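Local coordinates for proline dehydrogenase (Bradyrhizobium japonicum USDA 110, PDB 3HAZ), which probably oxidises proline to glutamate in two steps, using an FAD-dependent proline dehydrogenase and an NAD-dependent aldehyde dehydrogenase joined in one chain, at residues A526-T538 and A590-L604. Residues are numbered along the deposited sequence; the frame is centred on the assembly and turned at random.
Sequences ALDQLLTDVKAET and AHFIALLQREGGKTL
L527 touches L604 at the start of the contact, CD1 to CD2 at 3.9 Å. One turn on, L530 meets the same leucine tip to tip, its CD2 3.8 Å from L604 CD2, while its CD1 lies across the end of I593. L531 adds its CD2, so three leucines of helix 524-536 converge on one methyl of L604. D533 rests its CB on the CB of A590. V534 is the knob of the interface, set in a hole formed by A590, I593, A594 and Q597. With CG1 anti to the backbone N (chi1 169°), V534 turns that methyl to Q597 OE1 at 3.5 Å and packs its CG2 on I593 CG2 at 3.6 Å. Past the helix, E537 lays CB on A594 and bends at chi2 to bring OE1 to H591. H591 ND1 donates to E537 OE1 (3.2 Å); the oxygen lies near the H591 ring plane, while the N-H comes from above the carboxylate, the planes 88° apart. An alanine in place of E537 would probably leave H591 ND1 without this acceptor and its ring freer to turn. Helix segments 526-536 and 590-598 thus cross at -74°, a helix-helix packing with V534 as knob and L604, opening helix 604-629, alongside, away from both cofactors.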
ATOM      1  N   ALA A 526     -14.281 -42.772  15.470  1.00 22.25           N
ATOM      2  CA  ALA A 526     -14.685 -42.207  14.182  1.00 19.53           C
ATOM      3  C   ALA A 526     -15.045 -43.288  13.168  1.00 23.26           C
ATOM      4  O   ALA A 526     -16.056 -43.178  12.471  1.00 28.20           O
ATOM      5  CB  ALA A 526     -13.578 -41.292  13.623  1.00 18.12           C
ATOM      6  N   LEU A 527     -14.218 -44.330  13.084  1.00 22.27           N
ATOM      7  CA  LEU A 527     -14.474 -45.423  12.151  1.00 26.94           C
ATOM      8  C   LEU A 527     -15.720 -46.223  12.553  1.00 29.23           C
ATOM      9  O   LEU A 527     -16.538 -46.588  11.703  1.00 28.36           O
ATOM     10  CB  LEU A 527     -13.258 -46.352  12.043  1.00 28.78           C
ATOM     11  CG  LEU A 527     -13.448 -47.555  11.115  1.00 27.54           C
ATOM     12  CD1 LEU A 527     -13.837 -47.107   9.707  1.00 21.72           C
ATOM     13  CD2 LEU A 527     -12.200 -48.426  11.074  1.00 29.73           C
ATOM     14  N   ASP A 528     -15.863 -46.495  13.847  1.00 22.82           N
ATOM     15  CA  ASP A 528     -17.019 -47.253  14.335  1.00 26.77           C
ATOM     16  C   ASP A 528     -18.321 -46.504  14.077  1.00 27.35           C
ATOM     17  O   ASP A 528     -19.335 -47.107  13.726  1.00 29.41           O
ATOM     18  CB  ASP A 528     -16.892 -47.555  15.833  1.00 26.38           C
ATOM     19  CG  ASP A 528     -15.768 -48.535  16.146  1.00 42.92           C
ATOM     20  OD1 ASP A 528     -15.216 -49.150  15.205  1.00 43.83           O
ATOM     21  OD2 ASP A 528     -15.440 -48.691  17.344  1.00 41.65           O
ATOM     22  N   GLN A 529     -18.293 -45.185  14.250  1.00 29.42           N
ATOM     23  CA  GLN A 529     -19.495 -44.376  14.052  1.00 28.36           C
ATOM     24  C   GLN A 529     -19.874 -44.322  12.576  1.00 27.55           C
ATOM     25  O   GLN A 529     -21.049 -44.460  12.219  1.00 28.10           O
ATOM     26  CB  GLN A 529     -19.304 -42.959  14.607  1.00 30.53           C
ATOM     27  CG  GLN A 529     -20.583 -42.122  14.611  1.00 32.89           C
ATOM     28  CD  GLN A 529     -21.671 -42.721  15.500  1.00 41.97           C
ATOM     29  OE1 GLN A 529     -21.473 -42.912  16.700  1.00 40.60           O
ATOM     30  NE2 GLN A 529     -22.828 -43.014  14.912  1.00 35.38           N
ATOM     31  N   LEU A 530     -18.875 -44.120  11.722  1.00 26.83           N
ATOM     32  CA  LEU A 530     -19.077 -44.132  10.277  1.00 29.44           C
ATOM     33  C   LEU A 530     -19.683 -45.457   9.814  1.00 32.43           C
ATOM     34  O   LEU A 530     -20.615 -45.473   9.017  1.00 33.08           O
ATOM     35  CB  LEU A 530     -17.751 -43.885   9.547  1.00 25.94           C
ATOM     36  CG  LEU A 530     -17.790 -44.028   8.024  1.00 30.81           C
ATOM     37  CD1 LEU A 530     -18.853 -43.107   7.428  1.00 30.42           C
ATOM     38  CD2 LEU A 530     -16.425 -43.754   7.400  1.00 31.70           C
ATOM     39  N   LEU A 531     -19.138 -46.566  10.310  1.00 31.21           N
ATOM     40  CA  LEU A 531     -19.618 -47.893   9.932  1.00 32.76           C
ATOM     41  C   LEU A 531     -21.069 -48.078  10.349  1.00 32.44           C
ATOM     42  O   LEU A 531     -21.880 -48.597   9.587  1.00 33.17           O
ATOM     43  CB  LEU A 531     -18.752 -48.984  10.569  1.00 27.53           C
ATOM     44  CG  LEU A 531     -17.385 -49.239   9.929  1.00 29.63           C
ATOM     45  CD1 LEU A 531     -16.497 -50.100  10.841  1.00 21.53           C
ATOM     46  CD2 LEU A 531     -17.566 -49.894   8.571  1.00 26.94           C
ATOM     47  N   THR A 532     -21.380 -47.647  11.567  1.00 32.57           N
ATOM     48  CA  THR A 532     -22.734 -47.707  12.100  1.00 36.07           C
ATOM     49  C   THR A 532     -23.697 -46.869  11.264  1.00 34.24           C
ATOM     50  O   THR A 532     -24.769 -47.335  10.884  1.00 30.19           O
ATOM     51  CB  THR A 532     -22.770 -47.210  13.558  1.00 39.44           C
ATOM     52  OG1 THR A 532     -22.012 -48.101  14.387  1.00 37.35           O
ATOM     53  CG2 THR A 532     -24.204 -47.141  14.069  1.00 36.96           C
ATOM     54  N   ASP A 533     -23.304 -45.632  10.973  1.00 26.54           N
ATOM     55  CA  ASP A 533     -24.144 -44.722  10.205  1.00 28.78           C
ATOM     56  C   ASP A 533     -24.479 -45.309   8.840  1.00 36.80           C
ATOM     57  O   ASP A 533     -25.639 -45.313   8.427  1.00 32.17           O
ATOM     58  CB  ASP A 533     -23.466 -43.356  10.049  1.00 33.90           C
ATOM     59  CG  ASP A 533     -23.415 -42.573  11.358  1.00 35.54           C
ATOM     60  OD1 ASP A 533     -24.075 -43.000  12.328  1.00 33.48           O
ATOM     61  OD2 ASP A 533     -22.720 -41.536  11.415  1.00 35.39           O
ATOM     62  N   VAL A 534     -23.463 -45.818   8.148  1.00 35.85           N
ATOM     63  CA  VAL A 534     -23.666 -46.415   6.833  1.00 32.16           C
ATOM     64  C   VAL A 534     -24.551 -47.653   6.941  1.00 37.04           C
ATOM     65  O   VAL A 534     -25.436 -47.869   6.111  1.00 35.98           O
ATOM     66  CB  VAL A 534     -22.325 -46.775   6.155  1.00 29.92           C
ATOM     67  CG1 VAL A 534     -22.556 -47.639   4.922  1.00 34.03           C
ATOM     68  CG2 VAL A 534     -21.559 -45.500   5.790  1.00 27.11           C
ATOM     69  N   LYS A 535     -24.315 -48.460   7.971  1.00 33.70           N
ATOM     70  CA  LYS A 535     -25.103 -49.665   8.183  1.00 41.87           C
ATOM     71  C   LYS A 535     -26.572 -49.317   8.425  1.00 43.40           C
ATOM     72  O   LYS A 535     -27.472 -50.037   7.995  1.00 38.01           O
ATOM     73  CB  LYS A 535     -24.545 -50.477   9.354  1.00 42.87           C
ATOM     74  CG  LYS A 535     -25.293 -51.780   9.601  1.00 53.64           C
ATOM     75  CD  LYS A 535     -24.680 -52.569  10.745  1.00 61.14           C
ATOM     76  CE  LYS A 535     -25.442 -53.863  10.982  1.00 71.01           C
ATOM     77  NZ  LYS A 535     -25.593 -54.654   9.727  1.00 74.48           N
ATOM     78  N   ALA A 536     -26.807 -48.199   9.104  1.00 47.57           N
ATOM     79  CA  ALA A 536     -28.163 -47.756   9.407  1.00 49.73           C
ATOM     80  C   ALA A 536     -28.942 -47.383   8.146  1.00 48.34           C
ATOM     81  O   ALA A 536     -30.166 -47.474   8.121  1.00 46.86           O
ATOM     82  CB  ALA A 536     -28.132 -46.586  10.380  1.00 49.77           C
ATOM     83  N   GLU A 537     -28.232 -46.956   7.106  1.00 51.76           N
ATOM     84  CA  GLU A 537     -28.878 -46.567   5.856  1.00 52.44           C
ATOM     85  C   GLU A 537     -29.265 -47.793   5.040  1.00 65.25           C
ATOM     86  O   GLU A 537     -28.417 -48.612   4.683  1.00 61.63           O
ATOM     87  CB  GLU A 537     -27.979 -45.638   5.042  1.00 42.40           C
ATOM     88  CG  GLU A 537     -27.773 -44.277   5.678  1.00 43.47           C
ATOM     89  CD  GLU A 537     -29.057 -43.468   5.755  1.00 52.20           C
ATOM     90  OE1 GLU A 537     -29.908 -43.601   4.849  1.00 55.14           O
ATOM     91  OE2 GLU A 537     -29.211 -42.693   6.722  1.00 53.85           O
ATOM     92  N   THR A 538     -30.556 -47.905   4.749  1.00 84.94           N
ATOM     93  CA  THR A 538     -31.102 -49.092   4.106  1.00 97.92           C
ATOM     94  C   THR A 538     -31.386 -48.860   2.623  1.00109.66           C
ATOM     95  O   THR A 538     -31.562 -47.724   2.180  1.00110.70           O
ATOM     96  CB  THR A 538     -32.396 -49.549   4.808  1.00 97.91           C
ATOM     97  OG1 THR A 538     -32.472 -50.980   4.801  1.00 99.13           O
ATOM     98  CG2 THR A 538     -33.622 -48.958   4.119  1.00 96.49           C
ATOM     99  N   ALA A 590     -23.661 -40.605   4.839  1.00 29.34           N
ATOM    100  CA  ALA A 590     -23.857 -42.016   5.160  1.00 31.64           C
ATOM    101  C   ALA A 590     -24.787 -42.681   4.151  1.00 30.64           C
ATOM    102  O   ALA A 590     -24.528 -43.791   3.683  1.00 31.55           O
ATOM    103  CB  ALA A 590     -24.393 -42.181   6.581  1.00 31.15           C
ATOM    104  N   HIS A 591     -25.872 -41.986   3.824  1.00 31.02           N
ATOM    105  CA  HIS A 591     -26.840 -42.447   2.845  1.00 33.40           C
ATOM    106  C   HIS A 591     -26.188 -42.663   1.482  1.00 32.76           C
ATOM    107  O   HIS A 591     -26.367 -43.705   0.855  1.00 32.19           O
ATOM    108  CB  HIS A 591     -27.976 -41.426   2.734  1.00 32.82           C
ATOM    109  CG  HIS A 591     -28.980 -41.739   1.671  1.00 39.01           C
ATOM    110  ND1 HIS A 591     -29.912 -42.746   1.802  1.00 51.23           N
ATOM    111  CD2 HIS A 591     -29.218 -41.159   0.471  1.00 40.40           C
ATOM    112  CE1 HIS A 591     -30.672 -42.783   0.721  1.00 49.60           C
ATOM    113  NE2 HIS A 591     -30.269 -41.832  -0.103  1.00 46.29           N
ATOM    114  N   PHE A 592     -25.427 -41.677   1.025  1.00 27.69           N
ATOM    115  CA  PHE A 592     -24.772 -41.782  -0.276  1.00 33.29           C
ATOM    116  C   PHE A 592     -23.607 -42.771  -0.279  1.00 29.78           C
ATOM    117  O   PHE A 592     -23.372 -43.459  -1.271  1.00 32.25           O
ATOM    118  CB  PHE A 592     -24.334 -40.403  -0.778  1.00 28.36           C
ATOM    119  CG  PHE A 592     -25.471 -39.574  -1.300  1.00 29.14           C
ATOM    120  CD1 PHE A 592     -26.106 -38.651  -0.485  1.00 33.16           C
ATOM    121  CD2 PHE A 592     -25.920 -39.734  -2.601  1.00 34.05           C
ATOM    122  CE1 PHE A 592     -27.165 -37.895  -0.959  1.00 33.78           C
ATOM    123  CE2 PHE A 592     -26.981 -38.979  -3.086  1.00 31.29           C
ATOM    124  CZ  PHE A 592     -27.600 -38.057  -2.262  1.00 34.09           C
ATOM    125  N   ILE A 593     -22.878 -42.842   0.827  1.00 26.91           N
ATOM    126  CA  ILE A 593     -21.819 -43.836   0.952  1.00 26.59           C
ATOM    127  C   ILE A 593     -22.444 -45.230   0.891  1.00 26.54           C
ATOM    128  O   ILE A 593     -21.906 -46.134   0.248  1.00 32.88           O
ATOM    129  CB  ILE A 593     -21.011 -43.652   2.249  1.00 29.83           C
ATOM    130  CG1 ILE A 593     -20.117 -42.412   2.138  1.00 31.40           C
ATOM    131  CG2 ILE A 593     -20.165 -44.899   2.548  1.00 32.04           C
ATOM    132  CD1 ILE A 593     -19.427 -42.034   3.433  1.00 30.07           C
ATOM    133  N   ALA A 594     -23.597 -45.390   1.536  1.00 25.70           N
ATOM    134  CA  ALA A 594     -24.306 -46.672   1.517  1.00 39.16           C
ATOM    135  C   ALA A 594     -24.672 -47.069   0.094  1.00 35.99           C
ATOM    136  O   ALA A 594     -24.515 -48.225  -0.298  1.00 38.42           O
ATOM    137  CB  ALA A 594     -25.565 -46.614   2.389  1.00 37.17           C
ATOM    138  N   LEU A 595     -25.165 -46.100  -0.674  1.00 30.59           N
ATOM    139  CA  LEU A 595     -25.517 -46.334  -2.071  1.00 38.19           C
ATOM    140  C   LEU A 595     -24.298 -46.715  -2.904  1.00 33.57           C
ATOM    141  O   LEU A 595     -24.357 -47.637  -3.717  1.00 36.94           O
ATOM    142  CB  LEU A 595     -26.200 -45.101  -2.670  1.00 43.01           C
ATOM    143  CG  LEU A 595     -27.729 -45.123  -2.772  1.00 53.15           C
ATOM    144  CD1 LEU A 595     -28.368 -45.670  -1.505  1.00 61.72           C
ATOM    145  CD2 LEU A 595     -28.266 -43.734  -3.094  1.00 46.33           C
ATOM    146  N   LEU A 596     -23.196 -46.003  -2.694  1.00 29.00           N
ATOM    147  CA  LEU A 596     -21.960 -46.260  -3.421  1.00 30.46           C
ATOM    148  C   LEU A 596     -21.451 -47.676  -3.167  1.00 37.94           C
ATOM    149  O   LEU A 596     -20.878 -48.319  -4.049  1.00 33.16           O
ATOM    150  CB  LEU A 596     -20.890 -45.242  -3.026  1.00 20.58           C
ATOM    151  CG  LEU A 596     -21.086 -43.827  -3.571  1.00 29.86           C
ATOM    152  CD1 LEU A 596     -20.151 -42.846  -2.878  1.00 23.37           C
ATOM    153  CD2 LEU A 596     -20.885 -43.800  -5.087  1.00 29.85           C
ATOM    154  N   GLN A 597     -21.651 -48.161  -1.951  1.00 35.35           N
ATOM    155  CA  GLN A 597     -21.218 -49.504  -1.616  1.00 34.93           C
ATOM    156  C   GLN A 597     -22.164 -50.556  -2.207  1.00 36.43           C
ATOM    157  O   GLN A 597     -21.713 -51.552  -2.774  1.00 31.53           O
ATOM    158  CB  GLN A 597     -21.087 -49.660  -0.101  1.00 33.00           C
ATOM    159  CG  GLN A 597     -19.937 -48.859   0.495  1.00 29.93           C
ATOM    160  CD  GLN A 597     -19.511 -49.395   1.842  1.00 35.72           C
ATOM    161  OE1 GLN A 597     -20.260 -49.302   2.817  1.00 33.88           O
ATOM    162  NE2 GLN A 597     -18.303 -49.970   1.906  1.00 27.03           N
ATOM    163  N   ARG A 598     -23.467 -50.320  -2.096  1.00 35.55           N
ATOM    164  CA  ARG A 598     -24.470 -51.279  -2.566  1.00 34.36           C
ATOM    165  C   ARG A 598     -24.569 -51.318  -4.086  1.00 35.95           C
ATOM    166  O   ARG A 598     -24.427 -52.377  -4.694  1.00 39.63           O
ATOM    167  CB  ARG A 598     -25.844 -50.959  -1.968  1.00 43.89           C
ATOM    168  CG  ARG A 598     -26.172 -51.705  -0.686  1.00 56.02           C
ATOM    169  CD  ARG A 598     -26.690 -53.109  -0.980  1.00 61.04           C
ATOM    170  N   GLU A 599     -24.824 -50.166  -4.698  1.00 38.54           N
ATOM    171  CA  GLU A 599     -24.985 -50.096  -6.148  1.00 33.61           C
ATOM    172  C   GLU A 599     -23.636 -50.049  -6.864  1.00 31.31           C
ATOM    173  O   GLU A 599     -23.483 -50.610  -7.944  1.00 30.25           O
ATOM    174  CB  GLU A 599     -25.837 -48.884  -6.549  1.00 31.43           C
ATOM    175  CG  GLU A 599     -26.294 -48.901  -8.011  1.00 36.05           C
ATOM    176  CD  GLU A 599     -27.119 -47.675  -8.400  1.00 45.32           C
ATOM    177  OE1 GLU A 599     -26.809 -46.562  -7.920  1.00 37.90           O
ATOM    178  OE2 GLU A 599     -28.072 -47.827  -9.199  1.00 39.93           O
ATOM    179  N   GLY A 600     -22.660 -49.384  -6.253  1.00 29.37           N
ATOM    180  CA  GLY A 600     -21.358 -49.216  -6.872  1.00 31.91           C
ATOM    181  C   GLY A 600     -20.349 -50.301  -6.531  1.00 33.22           C
ATOM    182  O   GLY A 600     -19.358 -50.475  -7.237  1.00 35.49           O
ATOM    183  N   GLY A 601     -20.593 -51.028  -5.446  1.00 33.68           N
ATOM    184  CA  GLY A 601     -19.675 -52.065  -5.002  1.00 33.44           C
ATOM    185  C   GLY A 601     -18.352 -51.520  -4.484  1.00 35.11           C
ATOM    186  O   GLY A 601     -17.328 -52.209  -4.511  1.00 35.85           O
ATOM    187  N   LYS A 602     -18.368 -50.283  -4.000  1.00 30.09           N
ATOM    188  CA  LYS A 602     -17.139 -49.632  -3.561  1.00 30.05           C
ATOM    189  C   LYS A 602     -16.819 -49.922  -2.098  1.00 30.31           C
ATOM    190  O   LYS A 602     -17.721 -49.994  -1.263  1.00 23.97           O
ATOM    191  CB  LYS A 602     -17.235 -48.122  -3.775  1.00 25.86           C
ATOM    192  CG  LYS A 602     -17.378 -47.718  -5.232  1.00 32.65           C
ATOM    193  CD  LYS A 602     -16.927 -46.285  -5.424  1.00 33.17           C
ATOM    194  CE  LYS A 602     -16.553 -46.003  -6.865  1.00 30.96           C
ATOM    195  NZ  LYS A 602     -15.837 -44.688  -6.978  1.00 32.39           N
ATOM    196  N   THR A 603     -15.532 -50.084  -1.796  1.00 26.89           N
ATOM    197  CA  THR A 603     -15.081 -50.192  -0.408  1.00 34.19           C
ATOM    198  C   THR A 603     -15.336 -48.873   0.326  1.00 35.42           C
ATOM    199  O   THR A 603     -15.605 -47.850  -0.302  1.00 31.73           O
ATOM    200  CB  THR A 603     -13.576 -50.577  -0.302  1.00 30.89           C
ATOM    201  OG1 THR A 603     -12.799 -49.754  -1.179  1.00 33.73           O
ATOM    202  CG2 THR A 603     -13.367 -52.030  -0.687  1.00 26.79           C
ATOM    203  N   LEU A 604     -15.254 -48.899   1.653  1.00 27.54           N
ATOM    204  CA  LEU A 604     -15.630 -47.740   2.455  1.00 27.35           C
ATOM    205  C   LEU A 604     -14.816 -46.488   2.131  1.00 26.96           C
ATOM    206  O   LEU A 604     -15.371 -45.401   2.017  1.00 32.01           O
ATOM    207  CB  LEU A 604     -15.557 -48.055   3.950  1.00 31.58           C
ATOM    208  CG  LEU A 604     -16.001 -46.924   4.883  1.00 31.25           C
ATOM    209  CD1 LEU A 604     -17.418 -46.484   4.576  1.00 24.38           C
ATOM    210  CD2 LEU A 604     -15.880 -47.360   6.338  1.00 36.37           C
TER
HETATM  211  O   HOH W   1     -27.442 -39.838   5.774  1.00 38.95           O